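Local coordinates for putative mandelate racemase (Salmonella typhimurium, PDB 2O56), which binds magnesium and, as a member of the enolase superfamily, probably acts as a hydro-lyase (dehydratase) on a substrate not yet identified, at residues A224-T228 / T229-Q233; F234-M237 / I238-L241; D311-V315 / Y316-V320. One frame throughout, in Å; residues are numbered along the deposited sequence. Where two conformers were deposited one is given.

Interaction 1. Residues A224-T228 / T229-Q233; sequences AFTDT and TSAIQ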
loop_
_atom_site.group_PDB
_atom_site.type_symbol
_atom_site.label_atom_id
_atom_site.label_comp_id
_atom_site.label_asym_id
_atom_site.label_seq_id
_atom_site.Cartn_x
_atom_site.Cartn_y
_atom_site.Cartn_z
ATOM N N ALA A 224 -12.792 -26.745 -1.463
ATOM C CA ALA A 224 -11.804 -26.334 -0.458
ATOM C C ALA A 224 -11.189 -27.501 0.304
ATOM O O ALA A 224 -10.882 -27.381 1.504
ATOM C CB ALA A 224 -12.397 -25.275 0.505
ATOM N N PHE A 225 -10.999 -28.627 -0.398
ATOM C CA PHE A 225 -10.286 -29.780 0.157
ATOM C C PHE A 225 -8.782 -29.523 -0.041
ATOM O O PHE A 225 -7.927 -30.041 0.685
ATOM C CB PHE A 225 -10.698 -31.099 -0.558
ATOM C CG PHE A 225 -12.165 -31.516 -0.351
ATOM C CD1 PHE A 225 -12.877 -31.126 0.785
ATOM C CD2 PHE A 225 -12.803 -32.327 -1.287
ATOM C CE1 PHE A 225 -14.200 -31.520 0.975
ATOM C CE2 PHE A 225 -14.128 -32.733 -1.111
ATOM C CZ PHE A 225 -14.828 -32.337 0.034
ATOM N N THR A 226 -8.470 -28.728 -1.052
ATOM C CA THR A 226 -7.115 -28.264 -1.298
ATOM C C THR A 226 -6.798 -27.050 -0.403
ATOM O O THR A 226 -7.708 -26.410 0.157
ATOM C CB THR A 226 -6.943 -27.844 -2.769
ATOM O OG1 THR A 226 -8.121 -27.151 -3.208
ATOM C CG2 THR A 226 -6.720 -29.073 -3.674
ATOM N N ASP A 227 -5.509 -26.743 -0.261
ATOM C CA ASP A 227 -5.113 -25.456 0.299
ATOM C C ASP A 227 -4.497 -24.594 -0.804
ATOM O O ASP A 227 -4.542 -24.968 -1.980
ATOM C CB ASP A 227 -4.217 -25.631 1.548
ATOM C CG ASP A 227 -2.793 -26.115 1.217
ATOM O OD1 ASP A 227 -2.518 -26.495 0.059
ATOM O OD2 ASP A 227 -1.937 -26.133 2.137
ATOM N N THR A 228 -3.916 -23.457 -0.436
ATOM C CA THR A 228 -3.329 -22.536 -1.418
ATOM C C THR A 228 -2.311 -23.214 -2.341
ATOM O O THR A 228 -2.397 -23.093 -3.554
ATOM C CB THR A 228 -2.678 -21.324 -0.725
ATOM O OG1 THR A 228 -3.657 -20.691 0.093
ATOM C CG2 THR A 228 -2.156 -20.306 -1.749
ATOM N N THR A 229 -1.380 -23.957 -1.764
ATOM C CA THR A 229 -0.328 -24.599 -2.562
ATOM C C THR A 229 -0.843 -25.624 -3.579
ATOM O O THR A 229 -0.517 -25.549 -4.758
ATOM C CB THR A 229 0.780 -25.157 -1.650
ATOM O OG1 THR A 229 1.224 -24.096 -0.798
ATOM C CG2 THR A 229 1.983 -25.659 -2.470
ATOM N N SER A 230 -1.656 -26.567 -3.124
ATOM C CA SER A 230 -2.233 -27.577 -4.007
ATOM C C SER A 230 -3.280 -27.039 -4.978
ATOM O O SER A 230 -3.408 -27.552 -6.085
ATOM C CB SER A 230 -2.834 -28.722 -3.191
ATOM O OG SER A 230 -3.683 -28.233 -2.162
ATOM N N ALA A 231 -4.050 -26.027 -4.572
ATOM C CA ALA A 231 -5.000 -25.389 -5.496
ATOM C C ALA A 231 -4.247 -24.763 -6.667
ATOM O O ALA A 231 -4.680 -24.854 -7.827
ATOM C CB ALA A 231 -5.842 -24.304 -4.766
ATOM N N ILE A 232 -3.120 -24.127 -6.366
ATOM C CA ILE A 232 -2.252 -23.575 -7.414
ATOM C C ILE A 232 -1.635 -24.658 -8.301
ATOM O O ILE A 232 -1.602 -24.514 -9.513
ATOM C CB ILE A 232 -1.171 -22.630 -6.851
ATOM C CG1 ILE A 232 -1.828 -21.328 -6.346
ATOM C CG2 ILE A 232 -0.095 -22.317 -7.917
ATOM C CD1 ILE A 232 -0.942 -20.534 -5.384
ATOM N N GLN A 233 -1.165 -25.741 -7.689
ATOM C CA GLN A 233 -0.543 -26.847 -8.438
ATOM C C GLN A 233 -1.554 -27.409 -9.449
ATOM O O GLN A 233 -1.266 -27.525 -10.639
ATOM C CB GLN A 233 -0.116 -27.938 -7.449
ATOM C CG GLN A 233 0.969 -28.869 -7.988
ATOM C CD GLN A 233 1.353 -29.954 -6.992
ATOM O OE1 GLN A 233 1.298 -29.757 -5.779
ATOM N NE2 GLN A 233 1.728 -31.118 -7.512
HETATM O O HOH W 1 0.283 -25.080 1.794
#
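Asp-227 and Ser-230 form a capping box at the start of helix 228-238, each side chain bonding to the backbone of the other. The CB of Asp-227 carries its CG between the backbone N and the carbonyl carbon (chi1 73°), which turns the carboxylate in over the first turn. From there OD1 accepts a hydrogen bond from Ser-230 N at 3.3 Å, long but nearly straight (175° at the hydrogen), and it also accepts from the backbone N of Gly-191. The other oxygen, OD2, receives a bond from a water that accepts in turn from OG1 of Thr-229, so both carboxylate oxygens are engaged at the helix end. In the return half of the box, OG of Ser-230 accepts from Asp-227 N at 3.0 Å, and this hydroxyl is bonded to Leu-189 O as well. CB of Thr-226 rests against the same OG, 3.3 Å away, while its own OG1 is held by Pro-249 O. The helical bonds then begin: Ala-231 N reaches Asp-227 O at 2.8 Å and Ile-232 N reaches Thr-228 O at 3.1 Å. Alongside them, CG2 of Thr-228 lies 3.8 Å from CD1 of Ile-232, the two side chains pointing the same way. A carboxylate at this place would probably be favoured by the helix dipole. The box closes the loop that follows strand 217-221, whose Glu-221 binds magnesium; Thr-228 and Ile-232 pack on helix 255-264, and OG1 of Thr-228 is hydrogen-bonded to Gln-257 of that helix and to OD2 of Asp-317 of a neighbouring subunit.

Interaction 2. Residues F234-M237 / I238-L241; sequences FGRM and IEEL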
loop_
_atom_site.group_PDB
_atom_site.type_symbol
_atom_site.label_atom_id
_atom_site.label_comp_id
_atom_site.label_asym_id
_atom_site.label_seq_id
_atom_site.Cartn_x
_atom_site.Cartn_y
_atom_site.Cartn_z
ATOM N N PHE A 234 -2.756 -27.702 -8.961
ATOM C CA PHE A 234 -3.820 -28.230 -9.799
ATOM C C PHE A 234 -4.323 -27.255 -10.853
ATOM O O PHE A 234 -4.493 -27.625 -12.019
ATOM C CB PHE A 234 -4.983 -28.757 -8.959
ATOM C CG PHE A 234 -5.974 -29.534 -9.767
ATOM C CD1 PHE A 234 -5.583 -30.711 -10.414
ATOM C CD2 PHE A 234 -7.276 -29.076 -9.923
ATOM C CE1 PHE A 234 -6.483 -31.425 -11.180
ATOM C CE2 PHE A 234 -8.185 -29.793 -10.689
ATOM C CZ PHE A 234 -7.780 -30.973 -11.318
ATOM N N GLY A 235 -4.553 -26.004 -10.463
ATOM C CA GLY A 235 -5.086 -25.021 -11.424
ATOM C C GLY A 235 -4.181 -24.818 -12.626
ATOM O O GLY A 235 -4.655 -24.713 -13.770
ATOM N N ARG A 236 -2.875 -24.780 -12.371
ATOM C CA ARG A 236 -1.859 -24.617 -13.416
ATOM C C ARG A 236 -1.853 -25.800 -14.386
ATOM O O ARG A 236 -1.589 -25.637 -15.568
ATOM C CB ARG A 236 -0.468 -24.479 -12.797
ATOM C CG ARG A 236 -0.142 -23.085 -12.272
ATOM C CD ARG A 236 1.331 -22.973 -11.910
ATOM N NE ARG A 236 1.667 -21.654 -11.385
ATOM C CZ ARG A 236 2.524 -21.430 -10.393
ATOM N NH1 ARG A 236 3.150 -22.441 -9.792
ATOM N NH2 ARG A 236 2.749 -20.185 -9.996
ATOM N N MET A 237 -2.131 -26.991 -13.858
ATOM C CA MET A 237 -2.238 -28.224 -14.665
ATOM C C MET A 237 -3.435 -28.174 -15.625
ATOM O O MET A 237 -3.335 -28.604 -16.778
ATOM C CB MET A 237 -2.383 -29.443 -13.760
ATOM C CG MET A 237 -1.131 -29.810 -12.971
ATOM S SD MET A 237 -1.317 -31.365 -12.054
ATOM C CE MET A 237 -1.542 -32.478 -13.419
ATOM N N ILE A 238 -4.555 -27.629 -15.150
ATOM C CA ILE A 238 -5.812 -27.648 -15.900
ATOM C C ILE A 238 -6.092 -26.375 -16.719
ATOM O O ILE A 238 -7.033 -26.342 -17.524
ATOM C CB ILE A 238 -7.036 -28.039 -15.009
ATOM C CG1 ILE A 238 -7.291 -27.002 -13.900
ATOM C CG2 ILE A 238 -6.842 -29.423 -14.416
ATOM C CD1 ILE A 238 -8.653 -27.130 -13.272
ATOM N N GLU A 239 -5.256 -25.351 -16.543
ATOM C CA GLU A 239 -5.336 -24.116 -17.349
ATOM C C GLU A 239 -5.604 -24.317 -18.845
ATOM O O GLU A 239 -6.443 -23.639 -19.428
ATOM C CB GLU A 239 -4.054 -23.297 -17.206
ATOM C CG GLU A 239 -4.126 -22.258 -16.150
ATOM C CD GLU A 239 -2.777 -21.656 -15.854
ATOM O OE1 GLU A 239 -1.833 -21.844 -16.657
ATOM O OE2 GLU A 239 -2.663 -20.999 -14.805
ATOM N N GLU A 240 -4.877 -25.245 -19.460
ATOM C CA GLU A 240 -4.950 -25.460 -20.906
ATOM C C GLU A 240 -6.257 -26.141 -21.343
ATOM O O GLU A 240 -6.559 -26.199 -22.534
ATOM C CB GLU A 240 -3.763 -26.334 -21.349
ATOM C CG GLU A 240 -3.958 -27.819 -20.968
ATOM C CD GLU A 240 -2.671 -28.614 -20.867
ATOM O OE1 GLU A 240 -1.605 -28.027 -20.567
ATOM O OE2 GLU A 240 -2.733 -29.842 -21.076
ATOM N N LEU A 241 -7.028 -26.667 -20.395
ATOM C CA LEU A 241 -8.273 -27.347 -20.733
ATOM C C LEU A 241 -9.462 -26.402 -20.993
ATOM O O LEU A 241 -10.551 -26.860 -21.351
ATOM C CB LEU A 241 -8.617 -28.415 -19.680
ATOM C CG LEU A 241 -7.557 -29.484 -19.394
ATOM C CD1 LEU A 241 -8.034 -30.439 -18.321
ATOM C CD2 LEU A 241 -7.201 -30.261 -20.651
HETATM O O HOH W 2 -1.774 -25.885 -18.334
#
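The last turn of helix 228-238, within the modified TIM barrel of this enolase-superfamily protein, carries a CH-pi contact between Phe-234 and Ile-238, one helical turn apart. CG2 of Ile-238 lies over one face of the Phe-234 ring, displaced toward the rim, 4.0 Å from the centroid and 26° off the ring normal. Its closest ring atom is CZ of Phe-234, at 3.6 Å. The ring is brought here by the first torsion, which places CG of Phe-234 anti to the backbone N (chi1 -169°). The other branch of Ile-238 runs through CG1, which passes near the carbonyl oxygens of Phe-234 and Gly-235, to CD1, 3.7 Å from CE2 of Phe-234. In the backbone, Ile-238 N donates to Phe-234 O at 3.1 Å; its second bond, to Gly-235 O, is weak, as is that from Glu-239 N to the same oxygen. A water bonded to Arg-236 O, 2.8 Å away, also donates to OE1 of Glu-240, whose OE2 is held by Tyr-202. Phe-234 and Met-237 pack on Leu-198 of helix 195-212. Glu-239 runs beside Arg-236 without a salt bridge: its OE2 accepts a hydrogen bond from Asn-266 N, and NE of Arg-236 bonds weakly to Lys-264 O. The two charges may still attract each other weakly, but cohesion comes from backbone hydrogen bonds and the apolar Phe-234/Ile-238 contact, with a water bridging Arg-236 O and Glu-240 OE1.

Interaction 3. Residues D311-V315 / Y316-V320; sequences DMAHV and YDKTV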
loop_
_atom_site.group_PDB
_atom_site.type_symbol
_atom_site.label_atom_id
_atom_site.label_comp_id
_atom_site.label_asym_id
_atom_site.label_seq_id
_atom_site.Cartn_x
_atom_site.Cartn_y
_atom_site.Cartn_z
ATOM N N ASP A 311 -25.728 -6.892 -5.889
ATOM C CA ASP A 311 -25.668 -5.476 -6.290
ATOM C C ASP A 311 -24.310 -4.834 -6.030
ATOM O O ASP A 311 -23.795 -4.070 -6.857
ATOM C CB ASP A 311 -26.714 -4.662 -5.514
ATOM C CG ASP A 311 -28.131 -5.106 -5.808
ATOM O OD1 ASP A 311 -28.345 -5.776 -6.851
ATOM O OD2 ASP A 311 -29.023 -4.793 -4.984
ATOM N N MET A 312 -23.753 -5.124 -4.858
ATOM C CA MET A 312 -22.403 -4.671 -4.505
ATOM C C MET A 312 -21.347 -5.314 -5.406
ATOM O O MET A 312 -20.407 -4.673 -5.859
ATOM C CB MET A 312 -22.107 -5.061 -3.067
ATOM C CG MET A 312 -20.841 -4.425 -2.532
ATOM S SD MET A 312 -20.687 -4.611 -0.754
ATOM C CE MET A 312 -20.573 -6.400 -0.610
ATOM N N ALA A 313 -21.512 -6.594 -5.673
ATOM C CA ALA A 313 -20.542 -7.294 -6.523
ATOM C C ALA A 313 -20.476 -6.753 -7.966
ATOM O O ALA A 313 -19.445 -6.864 -8.633
ATOM C CB ALA A 313 -20.821 -8.740 -6.505
ATOM N N HIS A 314 -21.588 -6.195 -8.449
ATOM C CA HIS A 314 -21.698 -5.640 -9.804
ATOM C C HIS A 314 -20.741 -4.463 -10.019
ATOM O O HIS A 314 -20.182 -4.306 -11.108
ATOM C CB HIS A 314 -23.163 -5.258 -10.086
ATOM C CG HIS A 314 -23.472 -4.962 -11.533
ATOM N ND1 HIS A 314 -23.091 -5.787 -12.572
ATOM C CD2 HIS A 314 -24.176 -3.950 -12.101
ATOM C CE1 HIS A 314 -23.535 -5.286 -13.717
ATOM N NE2 HIS A 314 -24.197 -4.171 -13.459
ATOM N N VAL A 315 -20.494 -3.681 -8.963
ATOM C CA VAL A 315 -19.471 -2.612 -8.989
ATOM C C VAL A 315 -18.064 -3.102 -9.368
ATOM O O VAL A 315 -17.244 -2.340 -9.892
ATOM C CB VAL A 315 -19.445 -1.885 -7.635
ATOM C CG1 VAL A 315 -18.511 -0.663 -7.652
ATOM C CG2 VAL A 315 -20.876 -1.498 -7.267
ATOM N N TYR A 316 -17.792 -4.372 -9.084
ATOM C CA TYR A 316 -16.453 -4.948 -9.241
ATOM C C TYR A 316 -16.513 -5.975 -10.352
ATOM O O TYR A 316 -15.644 -6.836 -10.456
ATOM C CB TYR A 316 -16.006 -5.633 -7.939
ATOM C CG TYR A 316 -15.924 -4.669 -6.761
ATOM C CD1 TYR A 316 -14.749 -3.995 -6.479
ATOM C CD2 TYR A 316 -17.039 -4.418 -5.968
ATOM C CE1 TYR A 316 -14.682 -3.098 -5.420
ATOM C CE2 TYR A 316 -16.988 -3.522 -4.893
ATOM C CZ TYR A 316 -15.800 -2.872 -4.630
ATOM O OH TYR A 316 -15.708 -1.999 -3.574
ATOM N N ASP A 317 -17.554 -5.877 -11.175
ATOM C CA ASP A 317 -17.701 -6.714 -12.362
ATOM C C ASP A 317 -17.748 -8.200 -12.033
ATOM O O ASP A 317 -17.174 -9.015 -12.766
ATOM C CB ASP A 317 -16.550 -6.459 -13.343
ATOM C CG ASP A 317 -16.782 -5.250 -14.228
ATOM O OD1 ASP A 317 -17.590 -4.373 -13.856
ATOM O OD2 ASP A 317 -16.145 -5.174 -15.302
ATOM N N LYS A 318 -18.415 -8.567 -10.942
ATOM C CA LYS A 318 -18.625 -9.996 -10.671
ATOM C C LYS A 318 -19.941 -10.439 -11.247
ATOM O O LYS A 318 -20.906 -9.667 -11.354
ATOM C CB LYS A 318 -18.516 -10.393 -9.183
ATOM C CG LYS A 318 -17.446 -9.656 -8.379
ATOM C CD LYS A 318 -16.067 -10.016 -8.833
ATOM C CE LYS A 318 -15.024 -9.209 -8.093
ATOM N NZ LYS A 318 -13.819 -9.024 -8.968
ATOM N N THR A 319 -19.958 -11.688 -11.682
ATOM C CA THR A 319 -21.201 -12.318 -12.074
ATOM C C THR A 319 -21.545 -13.394 -11.046
ATOM O O THR A 319 -20.721 -13.739 -10.198
ATOM C CB THR A 319 -21.121 -12.910 -13.475
ATOM O OG1 THR A 319 -20.009 -13.802 -13.537
ATOM C CG2 THR A 319 -20.939 -11.814 -14.482
ATOM N N VAL A 320 -22.784 -13.865 -11.092
ATOM C CA VAL A 320 -23.364 -14.590 -9.976
ATOM C C VAL A 320 -23.887 -15.935 -10.449
ATOM O O VAL A 320 -24.655 -16.012 -11.410
ATOM C CB VAL A 320 -24.510 -13.801 -9.334
ATOM C CG1 VAL A 320 -25.086 -14.558 -8.144
ATOM C CG2 VAL A 320 -24.033 -12.400 -8.925
HETATM O O HOH W 3 -20.886 -7.691 -13.222
HETATM O O HOH W 4 -20.312 -3.872 -13.748
HETATM O O HOH W 5 -17.370 -1.948 -12.711
#
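A positive phi at Asp-317 (60°, with psi 39°) turns the chain so that Lys-318 N comes within reach of Ala-313 O in the last turn of helix 302-314, completing a Schellman motif. Lys-318 N donates to Ala-313 O at 3.0 Å, and Asp-317 N to His-314 O at 3.1 Å. Ala-313 O also accepts from Tyr-316 N at 3.0 Å, the two donors approaching from opposite faces of the carbonyl plane. Beside this pair of hydrogen bonds, CB of Lys-318 packs on CB of Ala-313, 3.9 Å away. The Tyr-316 ring presents its edge to Met-312 O, which lies in the ring plane 3.4 Å from CD2, and CB of Val-315 is 3.9 Å from that same CD2. OH of Tyr-316 is bonded to Glu-286 of a neighbouring subunit. One water joins His-314 O to OD1 of Asp-317, and a second links that oxygen to Val-315 O, while OD2 goes to Thr-228 of another subunit. Carbonyls left without helical partners at the helix end are thus met by turn amides and by water, and the Asp-317 carboxylate, gripped through both oxygens, ties the turn to the assembly.

Following the chain from the N terminus, interaction 1 closes the loop after strand 217-221 and starts helix 228-238; interaction 2 follows directly and finishes the same helix, about 12 Å away between centres, before the chain runs on to strand 246-247. Interaction 3 comes much later, where a turn joins helix 302-314 to strand 319-320 in a beta-alpha-beta unit. The three are in series, neither nested nor crossing. Within one chain interaction 3 stays about 17 Å from each of the others at the nearest atoms, yet in the assembly 224-228 of one subunit meets 316-320 of another. Interactions 1 and 2 thus tie helix 228-238 to its two flanking loops, and interaction 3 ties helix 302-314 to the next strand.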